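Local coordinates for protein thiamine pyrophosphokinase (Candida albicans, PDB 2G9Z) that catalyses the transfer of pyrophosphate from ATP to thiamine, forming the cofactor thiamine diphosphate, and binds magnesium at its active site, at residues L66-Q71 and I87-G92; I247-K252 and I331-E336. One frame throughout, in Å; residues are numbered along the deposited sequence.

Contact 1 (L66-Q71 and I87-G92); sequences LLILNQ and IVCADG. With MG (magnesium ion), chain C.
Leu66, Leu67 and Ile68 pair in parallel with Ile87, Val88 and Cys89, the two strands of a beta-alpha-beta unit whose connection carries helix 77-81. Three backbone bonds hold the strands, all close to linear. Val88 N reaches Leu66 O at 2.7 Å. Ile68 N donates to Val88 O, and Ala90 N to Ile68 O.

The strand part, Leu66 to Ile68 against Ile87 to Ala90, is the tightly packed side. On one face of the sheet Ile68 and Ile87 lie side by side, with Ile68 CD1 3.9 Å from Ile87 CG2. Helix 77-81 covers Leu66 and Ile87 there, and helix 93-100 covers Cys89. On the other face Leu67 turns its CG away from its own N (chi1 175°), and CD1 crosses to Val88 CG1. Just past the paired strand, Leu69 CD1 meets Ala90 CB at 3.6 Å. Helix 155-170 packs over Leu67, Val88 and Ala90.

Where the direct bonds end, a water links the two segments, accepting from Asn70 N and donating to Ala90 O. Asn70 is exposed, and its side chain lies against the backbone of Gly92. The turn after the second strand brings Asp91 to the magnesium site shared with Asp126, Asp128 and Asp155. Ser129 N and Ile130 N hold its carboxylate from the second shell. Asp91 OD2 binds the magnesium ion at 2.3 Å, and a water is a further ligand, its O 2.4 Å from the same ion.

Contact 2 (I247-K252 and I331-E336); sequences IIFLLK and IVMNIE
Phe249 has its CG between its own N and carbonyl carbon (chi1 50°), and Met333 extends its CG anti to the backbone N (chi1 173°). These torsions set the two side chains alongside each other on one face of an antiparallel strand pair. Phe249 CZ lies 3.9 Å from Met333 CG. Met333 SD lies 5.0 Å from the Phe249 ring centroid, oblique to the ring, a Met-aromatic contact. Met333 O sits over one ring face, offset toward the rim. Ile335 CD1 comes in at the ring edge, in plane, 3.8 Å from Phe249 CZ.

The same face continues in both directions. Leu251 CG packs on Met333 CB, and Leu251 CB meets Ile331 CG2. At the far end Ile247 CG2 touches Ile335 CB. On the opposite face Ile248 CG2 crosses Val332 CG1 at 3.6 Å, and Leu250 CD1 reaches Val332 CG2.

Six backbone bonds join the strands, two in each of the hydrogen-bonded pairs Ile247-Ile335, Phe249-Met333 and Leu251-Ile331. The shortest is Leu251 N to Ile331 O, 2.7 Å. The ten paired residues are all buried.

Helix 217-233 covers Leu250 and Val332. On the same face, Phe217 of the second subunit packs on Ile248 and Asn334, and Asn334 ND2 hydrogen-bonds to Asp218 OD1 of that subunit. Strand 45-47, from another sheet of the same chain, lies against Phe249 and Leu251. Within the sheet, strand 237-242 flanks 246-251, and strand 277-281 flanks 331-336.

Both contacts belong to one mixed sheet, but to different parts of it. Their centres are 21 Å apart, and their nearest atoms are about 10 Å apart. Contact 1 lies in the parallel part, where 86-90 runs beside 64-68. Strands 205-210 and 237-242 come between 64-68 and 246-251. Contact 2 lies in the antiparallel part beyond. Both segments of contact 1 come earlier in the chain than those of contact 2. Contact 1 holds Asp91, which binds magnesium. Contact 2 pairs strand 246-251 with the last strand of the chain, 331-336, and it touches the second subunit. One sheet thus includes a strand leading to the metal site and strands that meet the second subunit.

Contact 1 (L66-Q71 and I87-G92)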
ATOM      1  N   LEU A  66      -1.457 -11.963 -18.026  1.00 19.47           N
ATOM      2  CA  LEU A  66      -0.478 -11.050 -17.452  1.00 17.75           C
ATOM      3  C   LEU A  66      -0.983  -9.629 -17.681  1.00 17.99           C
ATOM      4  O   LEU A  66      -1.212  -9.219 -18.821  1.00 19.58           O
ATOM      5  CB  LEU A  66       0.890 -11.216 -18.120  1.00 18.19           C
ATOM      6  CG  LEU A  66       1.983 -10.241 -17.660  1.00 18.31           C
ATOM      7  CD1 LEU A  66       2.247 -10.434 -16.175  1.00 19.09           C
ATOM      8  CD2 LEU A  66       3.262 -10.469 -18.452  1.00 16.86           C
ATOM      9  N   LEU A  67      -1.182  -8.888 -16.598  1.00 16.70           N
ATOM     10  CA  LEU A  67      -1.646  -7.513 -16.691  1.00 15.85           C
ATOM     11  C   LEU A  67      -0.494  -6.627 -16.244  1.00 17.62           C
ATOM     12  O   LEU A  67       0.007  -6.765 -15.127  1.00 17.51           O
ATOM     13  CB  LEU A  67      -2.868  -7.303 -15.798  1.00 15.98           C
ATOM     14  CG  LEU A  67      -3.420  -5.878 -15.688  1.00 15.62           C
ATOM     15  CD1 LEU A  67      -3.612  -5.264 -17.075  1.00 14.43           C
ATOM     16  CD2 LEU A  67      -4.749  -5.921 -14.932  1.00 16.03           C
ATOM     17  N   ILE A  68      -0.073  -5.718 -17.117  1.00 18.04           N
ATOM     18  CA  ILE A  68       1.051  -4.839 -16.819  1.00 19.50           C
ATOM     19  C   ILE A  68       0.676  -3.380 -16.634  1.00 20.20           C
ATOM     20  O   ILE A  68       0.263  -2.707 -17.579  1.00 21.50           O
ATOM     21  CB  ILE A  68       2.114  -4.927 -17.935  1.00 20.36           C
ATOM     22  CG1 ILE A  68       2.488  -6.393 -18.173  1.00 19.90           C
ATOM     23  CG2 ILE A  68       3.348  -4.095 -17.554  1.00 20.23           C
ATOM     24  CD1 ILE A  68       3.334  -6.623 -19.404  1.00 19.70           C
ATOM     25  N   LEU A  69       0.822  -2.887 -15.410  1.00 21.16           N
ATOM     26  CA  LEU A  69       0.520  -1.494 -15.138  1.00 21.30           C
ATOM     27  C   LEU A  69       1.777  -0.638 -15.283  1.00 20.94           C
ATOM     28  O   LEU A  69       2.853  -1.148 -15.587  1.00 21.28           O
ATOM     29  CB  LEU A  69      -0.118  -1.335 -13.755  1.00 21.65           C
ATOM     30  CG  LEU A  69      -1.652  -1.434 -13.805  1.00 21.94           C
ATOM     31  CD1 LEU A  69      -2.080  -2.768 -14.409  1.00 19.48           C
ATOM     32  CD2 LEU A  69      -2.222  -1.273 -12.399  1.00 25.41           C
ATOM     33  N   ASN A  70       1.632   0.659 -15.045  1.00 22.07           N
ATOM     34  CA  ASN A  70       2.717   1.611 -15.228  1.00 23.93           C
ATOM     35  C   ASN A  70       3.782   1.820 -14.144  1.00 25.60           C
ATOM     36  O   ASN A  70       3.686   2.737 -13.332  1.00 25.89           O
ATOM     37  CB  ASN A  70       2.102   2.959 -15.610  1.00 26.36           C
ATOM     38  CG  ASN A  70       3.132   3.953 -16.108  1.00 30.19           C
ATOM     39  OD1 ASN A  70       4.197   3.571 -16.596  1.00 31.46           O
ATOM     40  ND2 ASN A  70       2.812   5.237 -16.004  1.00 30.95           N
ATOM     41  N   GLN A  71       4.809   0.972 -14.172  1.00 26.31           N
ATOM     42  CA  GLN A  71       5.945   1.050 -13.256  1.00 29.82           C
ATOM     43  C   GLN A  71       7.082   0.225 -13.847  1.00 29.97           C
ATOM     44  O   GLN A  71       6.848  -0.729 -14.589  1.00 28.81           O
ATOM     45  CB  GLN A  71       5.586   0.534 -11.849  1.00 31.13           C
ATOM     46  CG  GLN A  71       4.921   1.586 -10.956  1.00 32.69           C
ATOM     47  CD  GLN A  71       4.781   1.140  -9.504  1.00 34.69           C
ATOM     48  OE1 GLN A  71       3.873   0.384  -9.156  1.00 34.94           O
ATOM     49  NE2 GLN A  71       5.691   1.604  -8.654  1.00 33.43           N
ATOM     50  N   ILE A  87      -1.642 -11.276 -22.698  1.00 23.06           N
ATOM     51  CA  ILE A  87      -0.928 -10.219 -21.992  1.00 21.41           C
ATOM     52  C   ILE A  87      -1.631  -8.896 -22.271  1.00 21.10           C
ATOM     53  O   ILE A  87      -1.909  -8.560 -23.424  1.00 17.87           O
ATOM     54  CB  ILE A  87       0.544 -10.087 -22.453  1.00 21.27           C
ATOM     55  CG1 ILE A  87       1.333 -11.361 -22.136  1.00 23.76           C
ATOM     56  CG2 ILE A  87       1.197  -8.903 -21.751  1.00 21.72           C
ATOM     57  CD1 ILE A  87       1.143 -12.487 -23.125  1.00 25.08           C
ATOM     58  N   VAL A  88      -1.916  -8.147 -21.210  1.00 19.99           N
ATOM     59  CA  VAL A  88      -2.591  -6.857 -21.331  1.00 19.10           C
ATOM     60  C   VAL A  88      -1.802  -5.740 -20.658  1.00 19.76           C
ATOM     61  O   VAL A  88      -1.357  -5.893 -19.519  1.00 20.04           O
ATOM     62  CB  VAL A  88      -3.985  -6.896 -20.663  1.00 17.92           C
ATOM     63  CG1 VAL A  88      -4.654  -5.526 -20.765  1.00 17.29           C
ATOM     64  CG2 VAL A  88      -4.841  -7.976 -21.295  1.00 18.93           C
ATOM     65  N   CYS A  89      -1.625  -4.623 -21.359  1.00 17.82           N
ATOM     66  CA  CYS A  89      -0.935  -3.473 -20.787  1.00 17.56           C
ATOM     67  C   CYS A  89      -1.973  -2.409 -20.471  1.00 17.00           C
ATOM     68  O   CYS A  89      -2.785  -2.048 -21.323  1.00 17.13           O
ATOM     69  CB  CYS A  89       0.085  -2.876 -21.760  1.00 16.72           C
ATOM     70  SG  CYS A  89       1.556  -3.855 -22.034  1.00 18.92           S
ATOM     71  N   ALA A  90      -1.963  -1.919 -19.240  1.00 17.03           N
ATOM     72  CA  ALA A  90      -2.890  -0.869 -18.848  1.00 16.48           C
ATOM     73  C   ALA A  90      -2.184   0.457 -19.122  1.00 17.23           C
ATOM     74  O   ALA A  90      -1.295   0.853 -18.372  1.00 17.22           O
ATOM     75  CB  ALA A  90      -3.238  -0.992 -17.358  1.00 17.70           C
ATOM     76  N   ASP A  91      -2.564   1.119 -20.212  1.00 17.69           N
ATOM     77  CA  ASP A  91      -1.988   2.407 -20.603  1.00 18.38           C
ATOM     78  C   ASP A  91      -0.470   2.445 -20.434  1.00 19.63           C
ATOM     79  O   ASP A  91       0.254   1.763 -21.157  1.00 22.09           O
ATOM     80  CB  ASP A  91      -2.631   3.539 -19.792  1.00 16.43           C
ATOM     81  CG  ASP A  91      -2.339   4.921 -20.369  1.00 16.59           C
ATOM     82  OD1 ASP A  91      -1.556   5.029 -21.329  1.00 19.23           O
ATOM     83  OD2 ASP A  91      -2.891   5.912 -19.861  1.00 17.81           O
ATOM     84  N   GLY A  92       0.003   3.237 -19.473  1.00 20.77           N
ATOM     85  CA  GLY A  92       1.431   3.364 -19.221  1.00 20.10           C
ATOM     86  C   GLY A  92       2.189   2.053 -19.126  1.00 20.41           C
ATOM     87  O   GLY A  92       3.399   2.014 -19.345  1.00 20.16           O
TER
HETATM   88 MG    MG C 702      -4.189   6.334 -17.957  1.00 24.73          MG
HETATM   89  O   HOH W   1      -1.430   1.308 -15.256  1.00 48.32           O
HETATM   90  O   HOH W   2      -2.383   6.296 -16.431  1.00 21.17           O

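Contact 2 (I247-K252 and I331-E336)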
ATOM      1  N   ILE A 247       4.398 -11.069  -3.343  1.00 19.78           N
ATOM      2  CA  ILE A 247       3.260 -11.532  -4.113  1.00 17.37           C
ATOM      3  C   ILE A 247       2.089 -11.333  -3.156  1.00 17.87           C
ATOM      4  O   ILE A 247       2.178 -11.653  -1.963  1.00 15.77           O
ATOM      5  CB  ILE A 247       3.387 -13.013  -4.520  1.00 17.50           C
ATOM      6  CG1 ILE A 247       2.208 -13.395  -5.418  1.00 17.18           C
ATOM      7  CG2 ILE A 247       3.454 -13.907  -3.285  1.00 18.64           C
ATOM      8  CD1 ILE A 247       2.407 -14.696  -6.166  1.00 18.79           C
ATOM      9  N   ILE A 248       1.000 -10.786  -3.680  1.00 16.57           N
ATOM     10  CA  ILE A 248      -0.172 -10.478  -2.877  1.00 15.91           C
ATOM     11  C   ILE A 248      -1.392 -11.162  -3.466  1.00 16.39           C
ATOM     12  O   ILE A 248      -1.627 -11.108  -4.674  1.00 13.75           O
ATOM     13  CB  ILE A 248      -0.379  -8.950  -2.842  1.00 16.30           C
ATOM     14  CG1 ILE A 248       0.917  -8.291  -2.359  1.00 14.09           C
ATOM     15  CG2 ILE A 248      -1.561  -8.583  -1.949  1.00 15.71           C
ATOM     16  CD1 ILE A 248       0.928  -6.780  -2.463  1.00 17.61           C
ATOM     17  N   PHE A 249      -2.157 -11.821  -2.608  1.00 14.70           N
ATOM     18  CA  PHE A 249      -3.339 -12.538  -3.058  1.00 15.56           C
ATOM     19  C   PHE A 249      -4.381 -12.577  -1.967  1.00 16.42           C
ATOM     20  O   PHE A 249      -4.156 -12.113  -0.843  1.00 14.99           O
ATOM     21  CB  PHE A 249      -2.977 -13.968  -3.491  1.00 13.50           C
ATOM     22  CG  PHE A 249      -2.157 -14.721  -2.486  1.00 16.40           C
ATOM     23  CD1 PHE A 249      -0.787 -14.501  -2.379  1.00 16.38           C
ATOM     24  CD2 PHE A 249      -2.758 -15.635  -1.624  1.00 15.72           C
ATOM     25  CE1 PHE A 249      -0.028 -15.182  -1.424  1.00 19.96           C
ATOM     26  CE2 PHE A 249      -2.012 -16.319  -0.670  1.00 16.26           C
ATOM     27  CZ  PHE A 249      -0.645 -16.091  -0.568  1.00 17.28           C
ATOM     28  N   LEU A 250      -5.526 -13.152  -2.296  1.00 17.13           N
ATOM     29  CA  LEU A 250      -6.611 -13.202  -1.344  1.00 18.01           C
ATOM     30  C   LEU A 250      -6.832 -14.577  -0.747  1.00 17.43           C
ATOM     31  O   LEU A 250      -6.845 -15.583  -1.453  1.00 19.98           O
ATOM     32  CB  LEU A 250      -7.898 -12.719  -2.023  1.00 17.44           C
ATOM     33  CG  LEU A 250      -9.055 -12.253  -1.138  1.00 21.27           C
ATOM     34  CD1 LEU A 250      -8.644 -10.997  -0.387  1.00 18.94           C
ATOM     35  CD2 LEU A 250     -10.283 -11.970  -2.000  1.00 19.58           C
ATOM     36  N   LEU A 251      -6.975 -14.612   0.569  1.00 16.83           N
ATOM     37  CA  LEU A 251      -7.273 -15.847   1.268  1.00 16.34           C
ATOM     38  C   LEU A 251      -8.795 -15.791   1.285  1.00 17.37           C
ATOM     39  O   LEU A 251      -9.374 -14.735   1.535  1.00 15.94           O
ATOM     40  CB  LEU A 251      -6.713 -15.818   2.691  1.00 16.26           C
ATOM     41  CG  LEU A 251      -5.188 -15.865   2.809  1.00 17.68           C
ATOM     42  CD1 LEU A 251      -4.788 -15.735   4.267  1.00 17.55           C
ATOM     43  CD2 LEU A 251      -4.672 -17.177   2.230  1.00 17.09           C
ATOM     44  N   LYS A 252      -9.447 -16.909   0.998  1.00 17.81           N
ATOM     45  CA  LYS A 252     -10.902 -16.918   0.958  1.00 18.84           C
ATOM     46  C   LYS A 252     -11.553 -17.392   2.244  1.00 20.30           C
ATOM     47  O   LYS A 252     -11.038 -18.278   2.921  1.00 18.56           O
ATOM     48  CB  LYS A 252     -11.391 -17.795  -0.195  1.00 21.32           C
ATOM     49  CG  LYS A 252     -10.884 -17.387  -1.574  1.00 25.38           C
ATOM     50  CD  LYS A 252     -11.670 -18.113  -2.651  1.00 28.35           C
ATOM     51  CE  LYS A 252     -11.305 -17.632  -4.051  1.00 31.71           C
ATOM     52  NZ  LYS A 252     -12.365 -18.025  -5.033  1.00 31.41           N
ATOM     53  N   ILE A 331      -9.511 -12.240   3.250  1.00 15.02           N
ATOM     54  CA  ILE A 331      -8.468 -11.389   3.789  1.00 13.09           C
ATOM     55  C   ILE A 331      -7.238 -11.485   2.903  1.00 12.21           C
ATOM     56  O   ILE A 331      -6.910 -12.549   2.372  1.00 11.64           O
ATOM     57  CB  ILE A 331      -8.113 -11.773   5.254  1.00 13.98           C
ATOM     58  CG1 ILE A 331      -7.100 -10.769   5.829  1.00 13.41           C
ATOM     59  CG2 ILE A 331      -7.568 -13.195   5.307  1.00 14.55           C
ATOM     60  CD1 ILE A 331      -6.815 -10.961   7.335  1.00 12.45           C
ATOM     61  N   VAL A 332      -6.571 -10.355   2.735  1.00 11.30           N
ATOM     62  CA  VAL A 332      -5.378 -10.273   1.911  1.00 13.28           C
ATOM     63  C   VAL A 332      -4.146 -10.851   2.597  1.00 13.66           C
ATOM     64  O   VAL A 332      -3.955 -10.679   3.797  1.00 13.91           O
ATOM     65  CB  VAL A 332      -5.056  -8.802   1.555  1.00 13.79           C
ATOM     66  CG1 VAL A 332      -3.677  -8.701   0.921  1.00 12.94           C
ATOM     67  CG2 VAL A 332      -6.122  -8.249   0.621  1.00 15.78           C
ATOM     68  N   MET A 333      -3.315 -11.535   1.820  1.00 14.25           N
ATOM     69  CA  MET A 333      -2.062 -12.069   2.329  1.00 13.47           C
ATOM     70  C   MET A 333      -0.938 -11.720   1.357  1.00 12.77           C
ATOM     71  O   MET A 333      -1.100 -11.808   0.140  1.00 11.93           O
ATOM     72  CB  MET A 333      -2.116 -13.595   2.501  1.00 14.98           C
ATOM     73  CG  MET A 333      -0.756 -14.197   2.875  1.00 15.77           C
ATOM     74  SD  MET A 333      -0.826 -15.926   3.445  1.00 16.72           S
ATOM     75  CE  MET A 333       0.312 -15.889   4.819  1.00 18.35           C
ATOM     76  N   ASN A 334       0.190 -11.286   1.906  1.00 12.64           N
ATOM     77  CA  ASN A 334       1.350 -10.980   1.091  1.00 12.55           C
ATOM     78  C   ASN A 334       2.460 -11.890   1.579  1.00 13.59           C
ATOM     79  O   ASN A 334       2.556 -12.177   2.771  1.00 15.61           O
ATOM     80  CB  ASN A 334       1.791  -9.517   1.245  1.00 12.26           C
ATOM     81  CG  ASN A 334       2.394  -9.222   2.608  1.00 14.64           C
ATOM     82  OD1 ASN A 334       1.717  -9.298   3.628  1.00 14.96           O
ATOM     83  ND2 ASN A 334       3.673  -8.871   2.626  1.00 14.18           N
ATOM     84  N   ILE A 335       3.273 -12.367   0.649  1.00 14.09           N
ATOM     85  CA  ILE A 335       4.407 -13.208   0.984  1.00 13.27           C
ATOM     86  C   ILE A 335       5.600 -12.576   0.299  1.00 15.62           C
ATOM     87  O   ILE A 335       5.569 -12.335  -0.907  1.00 14.12           O
ATOM     88  CB  ILE A 335       4.238 -14.647   0.461  1.00 14.40           C
ATOM     89  CG1 ILE A 335       3.063 -15.331   1.173  1.00 11.29           C
ATOM     90  CG2 ILE A 335       5.530 -15.432   0.687  1.00 13.45           C
ATOM     91  CD1 ILE A 335       2.824 -16.769   0.724  1.00 13.58           C
ATOM     92  N   GLU A 336       6.642 -12.289   1.068  1.00 15.70           N
ATOM     93  CA  GLU A 336       7.835 -11.681   0.510  0.50 17.92           C
ATOM     94  C   GLU A 336       8.523 -12.645  -0.445  1.00 20.12           C
ATOM     95  O   GLU A 336       8.576 -13.853  -0.207  1.00 22.33           O
ATOM     96  CB  GLU A 336       8.796 -11.275   1.631  0.50 16.91           C
ATOM     97  CG  GLU A 336      10.079 -10.627   1.140  0.50 16.73           C
ATOM     98  CD  GLU A 336      10.798  -9.857   2.232  0.50 17.98           C
ATOM     99  OE1 GLU A 336      11.121 -10.457   3.277  0.50 17.84           O
ATOM    100  OE2 GLU A 336      11.039  -8.646   2.042  0.50 17.55           O
TER